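Local coordinates for protein beta-glucoside phosphorylase BglX (Unidentified, PDB 5VQE) that probably cleaves beta-glucosides by phosphorolysis, passing the glucosyl unit to phosphate, and belongs to glycoside hydrolase family 3, at residues A118-S123 and I172-K177; D150-P155 and V162-S167; T410-L415 and D466-I471; R432-L437 and R538-K543. All coordinates share one frame; numbering follows the deposited sequence.

How the contacts relate
Contacts 1 and 2 share the family 3 N-terminal domain, and contact 2 is nested in the chain between the two segments of contact 1. They also touch: Met175 CB packs on Tyr165 CG at 3.6 Å, and Ile172 CD1 reaches Ile151 CG1 at 3.7 Å. Contact 2 lies beside the sugar site; it contains Arg163, which binds 2-deoxy-2-fluoroglucose, and the Asp150 side chain is about 7 Å from that ligand. Contacts 3 and 4 are in the alpha/beta domain built on the mixed sheet, where Phe434 CE2 stands 4.0 Å from both Leu415 CD1 and Ile471 CG2. The centres of contacts 2 and 3 are about 34 Å apart, those of contacts 2 and 4 about 27 Å.

Contact 1 of 4, residues A118-S123 and I172-K177; sequences ATDDES and IIRMAK
Glu122 and Met175 bring their CA atoms to 5.2 Å where the sharp corner between helix 113-119 and helix 122-138 passes the flank of helix 169-184. Met175 lies against the backbone of the corner. Its chain bends at chi2 (-76°), setting SD beside Glu122 CA and CE 3.6 Å from Asp121 N and 3.8 Å from Asp120 CA. Arg174, one residue earlier, makes the polar contacts. A bend at chi3 swings its guanidinium over to Asp120, and NH2 donates to OD1 at 3.2 Å in a salt bridge. The carboxylate is met on its syn lone pair and the acceptor lies close to the guanidinium plane, although the two planes are turned 65° apart. Asp120 OD1 also pairs with Arg171, so two arginines from helix 169-184 share one oxygen, to which a water donates as well. Glu122 crosses Arg174 nearly at a right angle. Its OE2 lies 3.9 Å from Arg174 CD, while a second water donates to both Glu122 OE1 (2.6 Å) and the carbonyl oxygen of Arg174; OE1 is paired with Arg181 too. Within the corner, Thr119 OG1 accepts from Asp121 N in an ST turn, and Asp120 leaves the first helix with positive phi. Asp121 then caps helix 122-138, its OD1 taking Ser123 N at 2.8 Å and Ser123 OG from the same face of the carboxylate. An ST turn and the N-cap of the next helix thus form the corner, docked on helix 169-184 of the family 3 N-terminal domain, of the TIM-barrel clan.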
loop_
_atom_site.group_PDB
_atom_site.type_symbol
_atom_site.label_atom_id
_atom_site.label_comp_id
_atom_site.label_asym_id
_atom_site.label_seq_id
_atom_site.Cartn_x
_atom_site.Cartn_y
_atom_site.Cartn_z
ATOM N N ALA A 118 11.102 -1.923 -10.518
ATOM C CA ALA A 118 11.990 -1.418 -11.561
ATOM C C ALA A 118 13.406 -1.973 -11.434
ATOM O O ALA A 118 14.134 -2.028 -12.435
ATOM C CB ALA A 118 12.015 0.107 -11.524
ATOM N N THR A 119 13.831 -2.376 -10.230
ATOM C CA THR A 119 15.116 -3.066 -10.119
ATOM C C THR A 119 15.088 -4.414 -10.829
ATOM O O THR A 119 16.148 -4.934 -11.197
ATOM C CB THR A 119 15.529 -3.299 -8.655
ATOM O OG1 THR A 119 14.773 -4.382 -8.090
ATOM C CG2 THR A 119 15.353 -2.043 -7.797
ATOM N N ASP A 120 13.896 -4.975 -11.030
ATOM C CA ASP A 120 13.697 -6.324 -11.575
ATOM C C ASP A 120 14.533 -7.369 -10.840
ATOM O O ASP A 120 14.923 -8.387 -11.411
ATOM C CB ASP A 120 13.982 -6.374 -13.076
ATOM C CG ASP A 120 13.264 -7.527 -13.761
ATOM O OD1 ASP A 120 12.202 -7.961 -13.256
ATOM O OD2 ASP A 120 13.760 -8.009 -14.799
ATOM N N ASP A 121 14.789 -7.140 -9.561
ATOM C CA ASP A 121 15.507 -8.089 -8.720
ATOM C C ASP A 121 14.633 -8.422 -7.518
ATOM O O ASP A 121 14.418 -7.571 -6.651
ATOM C CB ASP A 121 16.845 -7.518 -8.273
ATOM C CG ASP A 121 17.679 -8.525 -7.520
ATOM O OD1 ASP A 121 17.110 -9.539 -7.046
ATOM O OD2 ASP A 121 18.903 -8.300 -7.410
ATOM N N GLU A 122 14.156 -9.663 -7.444
ATOM C CA GLU A 122 13.269 -10.022 -6.346
ATOM C C GLU A 122 13.962 -9.915 -4.994
ATOM O O GLU A 122 13.283 -9.781 -3.974
ATOM C CB GLU A 122 12.705 -11.426 -6.558
ATOM C CG GLU A 122 13.720 -12.526 -6.580
ATOM C CD GLU A 122 13.118 -13.822 -7.082
ATOM O OE1 GLU A 122 12.682 -14.631 -6.237
ATOM O OE2 GLU A 122 13.057 -14.012 -8.318
ATOM N N SER A 123 15.294 -9.934 -4.954
ATOM C CA SER A 123 15.968 -9.675 -3.687
ATOM C C SER A 123 15.629 -8.285 -3.157
ATOM O O SER A 123 15.608 -8.077 -1.937
ATOM C CB SER A 123 17.487 -9.833 -3.839
ATOM O OG SER A 123 18.047 -8.750 -4.563
ATOM N N ILE A 172 4.864 -9.416 -10.746
ATOM C CA ILE A 172 4.099 -9.251 -9.512
ATOM C C ILE A 172 4.232 -10.494 -8.643
ATOM O O ILE A 172 4.457 -10.399 -7.428
ATOM C CB ILE A 172 2.627 -8.937 -9.831
ATOM C CG1 ILE A 172 2.521 -7.579 -10.535
ATOM C CG2 ILE A 172 1.785 -8.921 -8.562
ATOM C CD1 ILE A 172 1.243 -7.396 -11.336
ATOM N N ILE A 173 4.077 -11.680 -9.250
ATOM C CA ILE A 173 4.192 -12.931 -8.502
ATOM C C ILE A 173 5.578 -13.049 -7.879
ATOM O O ILE A 173 5.714 -13.367 -6.691
ATOM C CB ILE A 173 3.870 -14.134 -9.414
ATOM C CG1 ILE A 173 2.384 -14.120 -9.803
ATOM C CG2 ILE A 173 4.234 -15.454 -8.747
ATOM C CD1 ILE A 173 2.001 -15.112 -10.899
ATOM N N ARG A 174 6.631 -12.797 -8.670
ATOM C CA ARG A 174 7.998 -12.900 -8.151
ATOM C C ARG A 174 8.205 -11.966 -6.968
ATOM O O ARG A 174 8.726 -12.364 -5.918
ATOM C CB ARG A 174 9.027 -12.549 -9.234
ATOM C CG ARG A 174 9.116 -13.477 -10.406
ATOM C CD ARG A 174 10.449 -13.292 -11.142
ATOM N NE ARG A 174 10.599 -12.012 -11.839
ATOM C CZ ARG A 174 10.073 -11.737 -13.033
ATOM N NH1 ARG A 174 9.319 -12.636 -13.667
ATOM N NH2 ARG A 174 10.289 -10.551 -13.592
ATOM N N MET A 175 7.826 -10.703 -7.141
ATOM C CA MET A 175 8.112 -9.683 -6.142
ATOM C C MET A 175 7.291 -9.905 -4.880
ATOM O O MET A 175 7.804 -9.775 -3.763
ATOM C CB MET A 175 7.833 -8.302 -6.735
ATOM C CG MET A 175 8.731 -7.936 -7.911
ATOM S SD MET A 175 10.367 -7.477 -7.330
ATOM C CE MET A 175 11.308 -7.376 -8.866
ATOM N N ALA A 176 6.011 -10.234 -5.038
ATOM C CA ALA A 176 5.151 -10.426 -3.874
ATOM C C ALA A 176 5.582 -11.639 -3.056
ATOM O O ALA A 176 5.553 -11.605 -1.823
ATOM C CB ALA A 176 3.699 -10.568 -4.318
ATOM N N LYS A 177 5.972 -12.731 -3.718
ATOM C CA LYS A 177 6.464 -13.888 -2.973
ATOM C C LYS A 177 7.714 -13.535 -2.178
ATOM O O LYS A 177 7.887 -13.987 -1.037
ATOM C CB LYS A 177 6.771 -15.043 -3.923
ATOM C CG LYS A 177 5.568 -15.768 -4.500
ATOM C CD LYS A 177 6.085 -16.956 -5.317
ATOM C CE LYS A 177 4.997 -17.758 -5.982
ATOM N NZ LYS A 177 5.600 -18.842 -6.827
HETATM O O HOH W 1 12.227 -10.293 -11.025
HETATM O O HOH W 2 10.221 -14.767 -5.568
#

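Contact 2 of 4, residues D150-P155 and V162-S167; sequences DIDMNP and VRTYGS
Asp152 N donates to Gly166 O at 3.0 Å, an almost straight bond (169°) and the direct hydrogen bond between two strandless lengths of the loop that leads to helix 169-184. The donor stands well above the carbonyl plane, 44° out of it. Around this bond the side chains pack closely: Asp152 CB comes to 3.3 Å from Thr164 OG1, the two side chains crossing at about a right angle, and Ser167 CB lies 3.4 Å from Asp152 O. Ile151 CG2 rests against Ser167 O. On the other flank, Thr164 CB approaches Asp150 O, while a water bridges the remaining gap by donating to Asp150 O (2.8 Å) and accepting from Tyr165 N (2.9 Å). In the next shell, Thr164 holds its hydroxyl between its own N and carbonyl carbon (chi1 76°), where OG1 accepts from Gly166 N at 3.0 Å and is also bonded to Asn161 O. This ST turn shapes the backbone that presents Gly166 O. Asp152 sits at the centre of an inverse gamma turn, and its carboxylate is tied down by Tyr515 and Thr160. Asp150 turns its carboxylate to His194 and to the backbone N of Asp198, whereas Arg163 is fixed by a salt bridge to Glu94 and donates to O3 of the bound fluoroglucose. Most of the polar groups of the contact thus hold the backbone of this loop in shape. Arg163 and Asp150 both extend from it: Arg163 binds the ligand itself, and Asp150, about 7 Å from the sugar, probably helps to orient the pocket residue His194.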
loop_
_atom_site.group_PDB
_atom_site.type_symbol
_atom_site.label_atom_id
_atom_site.label_comp_id
_atom_site.label_asym_id
_atom_site.label_seq_id
_atom_site.Cartn_x
_atom_site.Cartn_y
_atom_site.Cartn_z
ATOM N N ASP A 150 -2.293 -6.170 -6.824
ATOM C CA ASP A 150 -3.019 -5.557 -7.925
ATOM C C ASP A 150 -2.110 -5.426 -9.138
ATOM O O ASP A 150 -0.886 -5.333 -9.019
ATOM C CB ASP A 150 -3.531 -4.171 -7.542
ATOM C CG ASP A 150 -4.464 -4.197 -6.353
ATOM O OD1 ASP A 150 -5.226 -5.175 -6.221
ATOM O OD2 ASP A 150 -4.440 -3.222 -5.567
ATOM N N ILE A 151 -2.728 -5.409 -10.316
ATOM C CA ILE A 151 -2.028 -5.236 -11.585
ATOM C C ILE A 151 -2.283 -3.813 -12.047
ATOM O O ILE A 151 -3.437 -3.385 -12.127
ATOM C CB ILE A 151 -2.519 -6.248 -12.638
ATOM C CG1 ILE A 151 -2.358 -7.686 -12.147
ATOM C CG2 ILE A 151 -1.780 -6.050 -13.953
ATOM C CD1 ILE A 151 -3.084 -8.711 -13.012
ATOM N N ASP A 152 -1.216 -3.074 -12.360
ATOM C CA ASP A 152 -1.352 -1.682 -12.798
ATOM C C ASP A 152 -1.676 -1.626 -14.294
ATOM O O ASP A 152 -0.950 -1.050 -15.104
ATOM C CB ASP A 152 -0.079 -0.902 -12.475
ATOM C CG ASP A 152 -0.285 0.606 -12.494
ATOM O OD1 ASP A 152 -1.430 1.063 -12.293
ATOM O OD2 ASP A 152 0.713 1.344 -12.688
ATOM N N MET A 153 -2.809 -2.242 -14.651
ATOM C CA MET A 153 -3.258 -2.227 -16.038
ATOM C C MET A 153 -3.616 -0.818 -16.487
ATOM O O MET A 153 -3.127 -0.340 -17.517
ATOM C CB MET A 153 -4.473 -3.137 -16.225
ATOM C CG MET A 153 -4.218 -4.606 -16.187
ATOM S SD MET A 153 -5.671 -5.515 -16.769
ATOM C CE MET A 153 -5.115 -7.201 -16.504
ATOM N N ASN A 154 -4.463 -0.133 -15.723
ATOM C CA ASN A 154 -5.075 1.107 -16.169
ATOM C C ASN A 154 -4.267 2.291 -15.659
ATOM O O ASN A 154 -4.307 2.577 -14.453
ATOM C CB ASN A 154 -6.517 1.192 -15.668
ATOM C CG ASN A 154 -7.303 2.298 -16.344
ATOM O OD1 ASN A 154 -6.784 3.390 -16.588
ATOM N ND2 ASN A 154 -8.560 2.019 -16.653
ATOM N N PRO A 155 -3.550 3.027 -16.520
ATOM C CA PRO A 155 -2.666 4.097 -16.022
ATOM C C PRO A 155 -3.387 5.308 -15.430
ATOM O O PRO A 155 -2.716 6.165 -14.840
ATOM C CB PRO A 155 -1.865 4.506 -17.272
ATOM C CG PRO A 155 -2.181 3.478 -18.320
ATOM C CD PRO A 155 -3.515 2.925 -17.988
ATOM N N VAL A 162 2.145 3.443 -8.188
ATOM C CA VAL A 162 3.397 2.999 -7.589
ATOM C C VAL A 162 3.202 2.058 -6.412
ATOM O O VAL A 162 4.187 1.508 -5.921
ATOM C CB VAL A 162 4.260 4.191 -7.121
ATOM C CG1 VAL A 162 4.682 5.037 -8.308
ATOM C CG2 VAL A 162 3.540 5.030 -6.079
ATOM N N ARG A 163 1.971 1.861 -5.935
ATOM C CA ARG A 163 1.741 0.883 -4.876
ATOM C C ARG A 163 1.838 -0.548 -5.384
ATOM O O ARG A 163 1.888 -1.477 -4.566
ATOM C CB ARG A 163 0.372 1.107 -4.229
ATOM C CG ARG A 163 0.228 2.448 -3.505
ATOM C CD ARG A 163 -1.198 2.642 -3.020
ATOM N NE ARG A 163 -1.500 1.869 -1.820
ATOM C CZ ARG A 163 -2.725 1.510 -1.449
ATOM N NH1 ARG A 163 -3.777 1.842 -2.195
ATOM N NH2 ARG A 163 -2.901 0.807 -0.341
ATOM N N THR A 164 1.859 -0.745 -6.697
ATOM C CA THR A 164 1.955 -2.061 -7.307
ATOM C C THR A 164 3.385 -2.335 -7.757
ATOM O O THR A 164 4.235 -1.443 -7.823
ATOM C CB THR A 164 1.022 -2.188 -8.520
ATOM O OG1 THR A 164 1.589 -1.495 -9.639
ATOM C CG2 THR A 164 -0.364 -1.636 -8.233
ATOM N N TYR A 165 3.634 -3.600 -8.086
ATOM C CA TYR A 165 4.853 -4.018 -8.755
ATOM C C TYR A 165 4.737 -3.905 -10.271
ATOM O O TYR A 165 5.470 -4.581 -11.004
ATOM C CB TYR A 165 5.216 -5.453 -8.350
ATOM C CG TYR A 165 5.518 -5.594 -6.879
ATOM C CD1 TYR A 165 6.600 -4.937 -6.307
ATOM C CD2 TYR A 165 4.718 -6.374 -6.056
ATOM C CE1 TYR A 165 6.874 -5.050 -4.958
ATOM C CE2 TYR A 165 4.991 -6.494 -4.702
ATOM C CZ TYR A 165 6.065 -5.827 -4.164
ATOM O OH TYR A 165 6.331 -5.938 -2.821
ATOM N N GLY A 166 3.837 -3.056 -10.754
ATOM C CA GLY A 166 3.729 -2.789 -12.171
ATOM C C GLY A 166 2.607 -3.556 -12.832
ATOM O O GLY A 166 1.623 -3.919 -12.184
ATOM N N SER A 167 2.750 -3.820 -14.129
ATOM C CA SER A 167 1.655 -4.349 -14.929
ATOM C C SER A 167 1.915 -5.752 -15.458
ATOM O O SER A 167 1.096 -6.264 -16.227
ATOM C CB SER A 167 1.364 -3.400 -16.093
ATOM O OG SER A 167 2.507 -3.242 -16.916
HETATM O O HOH W 3 1.432 -5.454 -7.471
#

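Contact 3 of 4, residues T410-L415 and D466-I471; sequences TKRIIL and DTDLFI
A bend at chi3 (64°) brings Arg412 NE back onto Asp466 O at 2.8 Å, with the acceptor in the guanidinium plane. Asp468 places CG opposite its own carbonyl carbon (chi1 -56°), and OD2 then accepts from the backbone N of Arg412 at 2.8 Å on its anti lone pair. Arg412 O in turn receives a bond from Asp468 N and a weak one from Leu469 N. Beyond this start the strands run in parallel register: Ile414 N binds Leu469 O and Ile471 N binds Ile414 O, both at 2.9 Å and nearly along the C=O axis. CA-H...O contacts fill the spaces between. On one face Ile413 lies side by side with Leu469, and its CG2 meets Ile471 CG1 at 3.8 Å, while Leu415 CD1 touches Ile471 CG2; helix 429-441 covers Leu415 and Ile471. On the opposite face Ile414 runs alongside Phe470, and its CD1 presses on Thr467 CG2 at 3.5 Å, slightly tight for two carbons. Thr467 OG1 is hydrogen-bonded to Leu463 O of the preceding helix. Strand 412-419 lies between 444-447 and 469-475, with helices 429-441 and 460-466 in the chain between them: successive beta-alpha-beta connections of an open alpha/beta sandwich, as in other family 3 enzymes.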
loop_
_atom_site.group_PDB
_atom_site.type_symbol
_atom_site.label_atom_id
_atom_site.label_comp_id
_atom_site.label_asym_id
_atom_site.label_seq_id
_atom_site.Cartn_x
_atom_site.Cartn_y
_atom_site.Cartn_z
ATOM N N THR A 410 25.325 23.848 -18.762
ATOM C CA THR A 410 24.088 24.547 -18.388
ATOM C C THR A 410 24.252 25.090 -16.963
ATOM O O THR A 410 23.886 24.434 -15.984
ATOM C CB THR A 410 22.874 23.627 -18.499
ATOM O OG1 THR A 410 23.038 22.491 -17.641
ATOM C CG2 THR A 410 22.666 23.147 -19.936
ATOM N N LYS A 411 24.763 26.319 -16.858
ATOM C CA LYS A 411 25.060 26.881 -15.541
ATOM C C LYS A 411 23.786 27.230 -14.777
ATOM O O LYS A 411 23.661 26.917 -13.587
ATOM C CB LYS A 411 25.955 28.116 -15.684
ATOM C CG LYS A 411 26.306 28.812 -14.371
ATOM C CD LYS A 411 27.184 27.958 -13.449
ATOM C CE LYS A 411 28.466 27.513 -14.134
ATOM N NZ LYS A 411 29.103 28.599 -14.948
ATOM N N ARG A 412 22.835 27.899 -15.430
ATOM C CA ARG A 412 21.676 28.456 -14.743
ATOM C C ARG A 412 20.467 27.542 -14.930
ATOM O O ARG A 412 20.063 27.256 -16.061
ATOM C CB ARG A 412 21.385 29.868 -15.244
ATOM C CG ARG A 412 22.525 30.844 -14.976
ATOM C CD ARG A 412 22.144 32.269 -15.354
ATOM N NE ARG A 412 21.053 32.764 -14.521
ATOM C CZ ARG A 412 21.207 33.364 -13.345
ATOM N NH1 ARG A 412 22.420 33.565 -12.841
ATOM N NH2 ARG A 412 20.138 33.758 -12.669
ATOM N N ILE A 413 19.894 27.097 -13.818
ATOM C CA ILE A 413 18.802 26.132 -13.813
ATOM C C ILE A 413 17.606 26.762 -13.113
ATOM O O ILE A 413 17.749 27.382 -12.054
ATOM C CB ILE A 413 19.208 24.817 -13.111
ATOM C CG1 ILE A 413 20.261 24.078 -13.935
ATOM C CG2 ILE A 413 17.982 23.926 -12.881
ATOM C CD1 ILE A 413 20.833 22.857 -13.241
ATOM N N ILE A 414 16.428 26.593 -13.703
ATOM C CA ILE A 414 15.171 26.897 -13.034
ATOM C C ILE A 414 14.556 25.573 -12.622
ATOM O O ILE A 414 14.321 24.702 -13.469
ATOM C CB ILE A 414 14.214 27.696 -13.934
ATOM C CG1 ILE A 414 14.736 29.120 -14.147
ATOM C CG2 ILE A 414 12.829 27.758 -13.303
ATOM C CD1 ILE A 414 13.898 29.944 -15.146
ATOM N N LEU A 415 14.288 25.424 -11.328
ATOM C CA LEU A 415 13.740 24.195 -10.770
ATOM C C LEU A 415 12.253 24.402 -10.525
ATOM O O LEU A 415 11.862 25.343 -9.827
ATOM C CB LEU A 415 14.450 23.815 -9.471
ATOM C CG LEU A 415 14.042 22.500 -8.793
ATOM C CD1 LEU A 415 14.233 21.323 -9.730
ATOM C CD2 LEU A 415 14.848 22.296 -7.509
ATOM N N ASP A 466 18.848 34.252 -19.305
ATOM C CA ASP A 466 18.875 33.996 -17.875
ATOM C C ASP A 466 18.781 32.520 -17.514
ATOM O O ASP A 466 18.975 32.175 -16.341
ATOM C CB ASP A 466 17.718 34.736 -17.188
ATOM C CG ASP A 466 17.875 36.231 -17.227
ATOM O OD1 ASP A 466 19.027 36.708 -17.236
ATOM O OD2 ASP A 466 16.844 36.933 -17.228
ATOM N N THR A 467 18.471 31.648 -18.472
ATOM C CA THR A 467 18.165 30.255 -18.168
ATOM C C THR A 467 18.819 29.337 -19.186
ATOM O O THR A 467 18.616 29.491 -20.394
ATOM C CB THR A 467 16.653 30.005 -18.166
ATOM O OG1 THR A 467 15.984 31.140 -17.614
ATOM C CG2 THR A 467 16.338 28.771 -17.342
ATOM N N ASP A 468 19.584 28.372 -18.688
ATOM C CA ASP A 468 20.190 27.355 -19.529
ATOM C C ASP A 468 19.444 26.027 -19.491
ATOM O O ASP A 468 19.573 25.236 -20.436
ATOM C CB ASP A 468 21.650 27.153 -19.101
ATOM C CG ASP A 468 22.441 28.456 -19.143
ATOM O OD1 ASP A 468 22.556 29.030 -20.241
ATOM O OD2 ASP A 468 22.903 28.925 -18.082
ATOM N N LEU A 469 18.650 25.778 -18.450
ATOM C CA LEU A 469 18.004 24.479 -18.276
ATOM C C LEU A 469 16.814 24.611 -17.332
ATOM O O LEU A 469 16.914 25.269 -16.290
ATOM C CB LEU A 469 19.012 23.458 -17.729
ATOM C CG LEU A 469 18.487 22.067 -17.349
ATOM C CD1 LEU A 469 18.045 21.283 -18.577
ATOM C CD2 LEU A 469 19.573 21.311 -16.576
ATOM N N PHE A 470 15.695 23.990 -17.701
ATOM C CA PHE A 470 14.571 23.764 -16.803
ATOM C C PHE A 470 14.679 22.343 -16.266
ATOM O O PHE A 470 14.906 21.409 -17.040
ATOM C CB PHE A 470 13.224 23.910 -17.528
ATOM C CG PHE A 470 12.743 25.328 -17.705
ATOM C CD1 PHE A 470 12.125 26.008 -16.666
ATOM C CD2 PHE A 470 12.857 25.956 -18.932
ATOM C CE1 PHE A 470 11.651 27.303 -16.843
ATOM C CE2 PHE A 470 12.385 27.253 -19.119
ATOM C CZ PHE A 470 11.788 27.926 -18.074
ATOM N N ILE A 471 14.485 22.172 -14.960
ATOM C CA ILE A 471 14.338 20.849 -14.360
ATOM C C ILE A 471 13.014 20.798 -13.614
ATOM O O ILE A 471 12.717 21.693 -12.815
ATOM C CB ILE A 471 15.497 20.497 -13.410
ATOM C CG1 ILE A 471 16.832 20.553 -14.161
ATOM C CG2 ILE A 471 15.262 19.092 -12.826
ATOM C CD1 ILE A 471 18.032 20.077 -13.345
#

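Contact 4 of 4, residues R432-L437 and R538-K543; sequences RLFKGL and RMMIEK
Phe434 and Ile541 slant across each other, the phenyl CE1 meeting Ile541 CD1 at 3.7 Å; the same ring carbon has Met540 CG obliquely beside it at 4.0 Å. Phe434 extends with CG opposite its backbone N (chi1 -178°), which brings the ring up to helix 534-544, where Val537 also touches it. One turn on, Leu437 crosses Ile541 obliquely, CB lying 3.7 Å from CG1. The Leu437 and Arg538 side chains cross at about a right angle: Leu437 CD1 rests on the aliphatic CG of Arg538 at 4.0 Å, and CD2 comes to 3.9 Å from NH1. Leu433 CD1 lies over one face of that guanidinium, 3.9 Å from NH2. The axes of segments 432-437 and 538-543 are 10.1 Å apart at closest and inclined by 32°, so side chains rather than backbones make the contact. Arg538 lends it carbon and a flat face while its NE pairs with Glu534 of its own helix, so its charge is probably balanced largely by Glu534. Across these segments the join therefore rests essentially on apolar contacts, with Phe434 and Met540 also reaching Leu509 of the sheet.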
loop_
_atom_site.group_PDB
_atom_site.type_symbol
_atom_site.label_atom_id
_atom_site.label_comp_id
_atom_site.label_asym_id
_atom_site.label_seq_id
_atom_site.Cartn_x
_atom_site.Cartn_y
_atom_site.Cartn_z
ATOM N N ARG A 432 13.944 20.477 -1.806
ATOM C CA ARG A 432 14.963 21.359 -1.239
ATOM C C ARG A 432 16.320 20.669 -1.224
ATOM O O ARG A 432 17.337 21.255 -1.617
ATOM C CB ARG A 432 14.578 21.782 0.179
ATOM C CG ARG A 432 13.422 22.769 0.278
ATOM C CD ARG A 432 13.315 23.311 1.709
ATOM N NE ARG A 432 12.120 24.124 1.927
ATOM C CZ ARG A 432 12.004 25.413 1.609
ATOM N NH1 ARG A 432 13.011 26.067 1.037
ATOM N NH2 ARG A 432 10.869 26.053 1.861
ATOM N N LEU A 433 16.354 19.413 -0.776
ATOM C CA LEU A 433 17.599 18.654 -0.809
ATOM C C LEU A 433 18.152 18.596 -2.224
ATOM O O LEU A 433 19.332 18.896 -2.457
ATOM C CB LEU A 433 17.372 17.242 -0.259
ATOM C CG LEU A 433 18.600 16.324 -0.335
ATOM C CD1 LEU A 433 19.737 16.861 0.541
ATOM C CD2 LEU A 433 18.240 14.893 0.044
ATOM N N PHE A 434 17.309 18.205 -3.184
ATOM C CA PHE A 434 17.729 18.131 -4.579
ATOM C C PHE A 434 18.290 19.469 -5.044
ATOM O O PHE A 434 19.345 19.524 -5.689
ATOM C CB PHE A 434 16.540 17.693 -5.448
ATOM C CG PHE A 434 16.870 17.526 -6.908
ATOM C CD1 PHE A 434 17.589 16.430 -7.351
ATOM C CD2 PHE A 434 16.423 18.448 -7.842
ATOM C CE1 PHE A 434 17.877 16.262 -8.686
ATOM C CE2 PHE A 434 16.715 18.294 -9.174
ATOM C CZ PHE A 434 17.444 17.193 -9.606
ATOM N N LYS A 435 17.605 20.567 -4.712
ATOM C CA LYS A 435 18.108 21.889 -5.072
ATOM C C LYS A 435 19.500 22.111 -4.489
ATOM O O LYS A 435 20.428 22.513 -5.200
ATOM C CB LYS A 435 17.140 22.971 -4.589
ATOM C CG LYS A 435 17.523 24.403 -4.995
ATOM C CD LYS A 435 16.406 25.378 -4.656
ATOM C CE LYS A 435 16.678 26.785 -5.180
ATOM N NZ LYS A 435 17.799 27.458 -4.456
ATOM N N GLY A 436 19.663 21.837 -3.196
ATOM C CA GLY A 436 20.962 22.031 -2.564
ATOM C C GLY A 436 22.060 21.188 -3.184
ATOM O O GLY A 436 23.197 21.644 -3.328
ATOM N N LEU A 437 21.746 19.941 -3.545
ATOM C CA LEU A 437 22.765 19.072 -4.117
ATOM C C LEU A 437 23.176 19.523 -5.511
ATOM O O LEU A 437 24.338 19.358 -5.886
ATOM C CB LEU A 437 22.277 17.619 -4.142
ATOM C CG LEU A 437 22.058 16.960 -2.776
ATOM C CD1 LEU A 437 21.576 15.524 -2.957
ATOM C CD2 LEU A 437 23.321 16.990 -1.914
ATOM N N ARG A 538 19.454 11.521 -3.749
ATOM C CA ARG A 538 20.912 11.478 -3.834
ATOM C C ARG A 538 21.369 10.639 -5.019
ATOM O O ARG A 538 22.329 11.000 -5.706
ATOM C CB ARG A 538 21.511 10.946 -2.529
ATOM C CG ARG A 538 21.265 11.849 -1.343
ATOM C CD ARG A 538 22.019 11.411 -0.100
ATOM N NE ARG A 538 21.777 12.336 1.008
ATOM C CZ ARG A 538 22.451 13.468 1.216
ATOM N NH1 ARG A 538 23.433 13.834 0.405
ATOM N NH2 ARG A 538 22.137 14.245 2.246
ATOM N N MET A 539 20.698 9.520 -5.284
ATOM C CA MET A 539 21.108 8.691 -6.415
ATOM C C MET A 539 20.734 9.336 -7.745
ATOM O O MET A 539 21.437 9.147 -8.745
ATOM C CB MET A 539 20.497 7.292 -6.299
ATOM C CG MET A 539 21.127 6.419 -5.227
ATOM S SD MET A 539 22.940 6.345 -5.357
ATOM C CE MET A 539 23.140 5.814 -7.033
ATOM N N MET A 540 19.646 10.100 -7.782
ATOM C CA MET A 540 19.331 10.865 -8.983
ATOM C C MET A 540 20.475 11.809 -9.332
ATOM O O MET A 540 20.895 11.898 -10.489
ATOM C CB MET A 540 18.037 11.649 -8.769
ATOM C CG MET A 540 17.603 12.478 -9.968
ATOM S SD MET A 540 17.128 11.480 -11.385
ATOM C CE MET A 540 15.518 10.920 -10.850
ATOM N N ILE A 541 20.978 12.539 -8.335
ATOM C CA ILE A 541 22.105 13.442 -8.548
ATOM C C ILE A 541 23.283 12.683 -9.139
ATOM O O ILE A 541 23.878 13.111 -10.133
ATOM C CB ILE A 541 22.482 14.140 -7.228
ATOM C CG1 ILE A 541 21.471 15.243 -6.903
ATOM C CG2 ILE A 541 23.911 14.701 -7.275
ATOM C CD1 ILE A 541 21.508 16.449 -7.851
ATOM N N GLU A 542 23.641 11.543 -8.537
ATOM C CA GLU A 542 24.780 10.787 -9.043
ATOM C C GLU A 542 24.589 10.429 -10.509
ATOM O O GLU A 542 25.537 10.488 -11.300
ATOM C CB GLU A 542 25.001 9.529 -8.201
ATOM C CG GLU A 542 25.327 9.816 -6.750
ATOM C CD GLU A 542 26.567 10.678 -6.602
ATOM O OE1 GLU A 542 27.595 10.323 -7.207
ATOM O OE2 GLU A 542 26.509 11.718 -5.908
ATOM N N LYS A 543 23.368 10.072 -10.900
ATOM C CA LYS A 543 23.151 9.599 -12.258
ATOM C C LYS A 543 23.067 10.755 -13.248
ATOM O O LYS A 543 23.547 10.642 -14.382
ATOM C CB LYS A 543 21.892 8.738 -12.294
ATOM C CG LYS A 543 22.072 7.409 -11.565
ATOM C CD LYS A 543 20.739 6.754 -11.224
ATOM C CE LYS A 543 20.917 5.603 -10.246
ATOM N NZ LYS A 543 21.893 4.589 -10.736
#